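Local coordinates for pyruvate carboxylase n-terminal domain (PDB 1ULZ), which is the biotin carboxylase subunit of a pyruvate carboxylase, with an ATP-grasp domain set between N- and C-terminal domains, at residues Gly364-His369 against Lys387-Ala392. The protein carries 1 engineered substitution. Numbering follows the deposited sequence.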
loop_
_atom_site.group_PDB
_atom_site.type_symbol
_atom_site.label_atom_id
_atom_site.label_comp_id
_atom_site.label_asym_id
_atom_site.label_seq_id
_atom_site.Cartn_x
_atom_site.Cartn_y
_atom_site.Cartn_z
ATOM N N GLY A 364 -3.657 3.391 -1.731
ATOM C CA GLY A 364 -2.561 4.186 -2.262
ATOM C C GLY A 364 -1.516 4.651 -1.262
ATOM O O GLY A 364 -0.688 5.506 -1.574
ATOM N N ILE A 365 -1.545 4.090 -0.058
ATOM C CA ILE A 365 -0.597 4.478 0.974
ATOM C C ILE A 365 0.356 3.346 1.328
ATOM O O ILE A 365 -0.071 2.217 1.573
ATOM C CB ILE A 365 -1.326 4.919 2.267
ATOM C CG1 ILE A 365 -2.167 6.168 1.990
ATOM C CG2 ILE A 365 -0.311 5.172 3.387
ATOM C CD1 ILE A 365 -2.968 6.616 3.187
ATOM N N ARG A 366 1.647 3.660 1.356
ATOM C CA ARG A 366 2.681 2.690 1.692
ATOM C C ARG A 366 3.627 3.290 2.726
ATOM O O ARG A 366 4.021 4.457 2.623
ATOM C CB ARG A 366 3.464 2.295 0.438
ATOM C CG ARG A 366 4.665 1.390 0.705
ATOM C CD ARG A 366 5.346 0.987 -0.596
ATOM N NE ARG A 366 6.616 0.307 -0.359
ATOM C CZ ARG A 366 7.431 -0.119 -1.318
ATOM N NH1 ARG A 366 7.116 0.063 -2.595
ATOM N NH2 ARG A 366 8.562 -0.734 -0.997
ATOM N N VAL A 367 3.991 2.496 3.723
ATOM C CA VAL A 367 4.892 2.971 4.759
ATOM C C VAL A 367 6.099 2.051 4.925
ATOM O O VAL A 367 5.948 0.837 5.061
ATOM C CB VAL A 367 4.173 3.086 6.130
ATOM C CG1 VAL A 367 5.141 3.625 7.178
ATOM C CG2 VAL A 367 2.947 3.994 6.012
ATOM N N GLU A 368 7.290 2.643 4.886
ATOM C CA GLU A 368 8.548 1.917 5.068
ATOM C C GLU A 368 9.149 2.389 6.396
ATOM O O GLU A 368 9.636 3.512 6.489
ATOM C CB GLU A 368 9.532 2.243 3.938
ATOM C CG GLU A 368 9.154 1.741 2.552
ATOM C CD GLU A 368 9.201 0.226 2.420
ATOM O OE1 GLU A 368 10.141 -0.400 2.962
ATOM O OE2 GLU A 368 8.301 -0.337 1.760
ATOM N N HIS A 369 9.114 1.553 7.427
ATOM C CA HIS A 369 9.665 1.975 8.712
ATOM C C HIS A 369 10.046 0.838 9.655
ATOM O O HIS A 369 9.716 -0.328 9.432
ATOM C CB HIS A 369 8.666 2.885 9.440
ATOM C CG HIS A 369 7.481 2.156 9.996
ATOM N ND1 HIS A 369 6.688 2.676 10.994
ATOM C CD2 HIS A 369 6.977 0.930 9.715
ATOM C CE1 HIS A 369 5.749 1.801 11.310
ATOM N NE2 HIS A 369 5.904 0.732 10.549
ATOM N N LYS A 387 9.469 6.387 6.006
ATOM C CA LYS A 387 9.351 6.900 4.651
ATOM C C LYS A 387 7.900 6.691 4.250
ATOM O O LYS A 387 7.448 5.555 4.105
ATOM C CB LYS A 387 10.266 6.151 3.682
ATOM C CG LYS A 387 11.745 6.385 3.919
ATOM C CD LYS A 387 12.594 5.791 2.807
ATOM C CE LYS A 387 12.385 4.295 2.669
ATOM N NZ LYS A 387 13.430 3.677 1.806
ATOM N N LEU A 388 7.174 7.792 4.094
ATOM C CA LEU A 388 5.768 7.745 3.706
ATOM C C LEU A 388 5.645 7.951 2.199
ATOM O O LEU A 388 6.109 8.957 1.663
ATOM C CB LEU A 388 4.987 8.831 4.444
ATOM C CG LEU A 388 3.502 8.964 4.109
ATOM C CD1 LEU A 388 2.758 7.673 4.467
ATOM C CD2 LEU A 388 2.931 10.151 4.869
ATOM N N ILE A 389 5.021 6.992 1.524
ATOM C CA ILE A 389 4.846 7.052 0.079
ATOM C C ILE A 389 3.373 6.920 -0.304
ATOM O O ILE A 389 2.680 6.022 0.176
ATOM C CB ILE A 389 5.634 5.917 -0.623
ATOM C CG1 ILE A 389 7.094 5.931 -0.173
ATOM C CG2 ILE A 389 5.546 6.072 -2.138
ATOM C CD1 ILE A 389 7.424 4.873 0.840
ATOM N N THR A 390 2.898 7.817 -1.164
ATOM C CA THR A 390 1.510 7.782 -1.617
ATOM C C THR A 390 1.433 7.724 -3.141
ATOM O O THR A 390 2.222 8.366 -3.839
ATOM C CB THR A 390 0.708 9.024 -1.141
ATOM O OG1 THR A 390 1.329 10.225 -1.628
ATOM C CG2 THR A 390 0.631 9.060 0.382
ATOM N N TRP A 391 0.484 6.945 -3.650
ATOM C CA TRP A 391 0.286 6.814 -5.092
ATOM C C TRP A 391 -1.132 7.239 -5.477
ATOM O O TRP A 391 -2.075 7.020 -4.723
ATOM C CB TRP A 391 0.502 5.364 -5.541
ATOM C CG TRP A 391 0.222 5.174 -6.999
ATOM C CD1 TRP A 391 1.116 5.289 -8.025
ATOM C CD2 TRP A 391 -1.060 4.962 -7.607
ATOM N NE1 TRP A 391 0.470 5.173 -9.231
ATOM C CE2 TRP A 391 -0.866 4.974 -9.004
ATOM C CE3 TRP A 391 -2.355 4.773 -7.107
ATOM C CZ2 TRP A 391 -1.917 4.803 -9.905
ATOM C CZ3 TRP A 391 -3.395 4.606 -8.001
ATOM C CH2 TRP A 391 -3.171 4.623 -9.385
ATOM N N ALA A 392 -1.271 7.836 -6.658
ATOM C CA ALA A 392 -2.568 8.278 -7.175
ATOM C C ALA A 392 -2.470 8.408 -8.696
ATOM O O ALA A 392 -1.376 8.537 -9.240
ATOM C CB ALA A 392 -2.966 9.619 -6.546
HETATM O O HOH W 1 12.546 0.840 1.970
#
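Glu368, paired across the sheet with Lys387, has its OE2 gripped side-on by two nitrogens of Arg366, two residues back on its own strand. Arg366 NE reaches Glu368 OE2 over 2.8 Å on the anti side of the carboxylate, whereas NH2 meets the same oxygen from above the carboxylate plane; OE2 itself lies at the guanidinium edge, in plane. A fully extended arginine chain suits this task, because it carries the guanidinium outward from the sheet and a little forward, while the bend of Glu368 at chi2 (-68°) turns its carboxylate back to meet it. Glu368 CB packs 3.7 Å from Lys387 CE, yet the charged ends do not touch: a water bridges Glu368 OE1 and Lys387 NZ, and the lysine also binds Val294 O and Glu12. Ile389 CD1 lies beside them, 4.0 Å from Glu368 CG.

The opposite face is mainly apolar. Leu388, with CG anti to its backbone N (chi1 177°), sends CD1 to within 4.0 Å of Val367 CG2 and 4.1 Å of Ile365 CG2, while helix 395-407 packs against Leu388 and Thr390. Beta-branched Ile365, Val367, Ile389 and Thr390 suit extended strands such as these.

An antiparallel ladder joins the backbones, with Arg366-Ile389 and Glu368-Lys387 as its hydrogen-bonded pairs. At its end Gly364, whose positive phi (76°) favours glycine, accepts from Trp391: the N of Trp391 lies 2.8 Å from Gly364 O.

Strand 365-369 is the outermost strand, within this chain, of the antiparallel sheet, and its Arg366 and Glu368 pack on Gly362 of the second subunit. With Glu300 bound at NH1 of Arg366, the buried charges form a linked network that probably offsets much of their burial cost and fixes the side chains near the dimer interface.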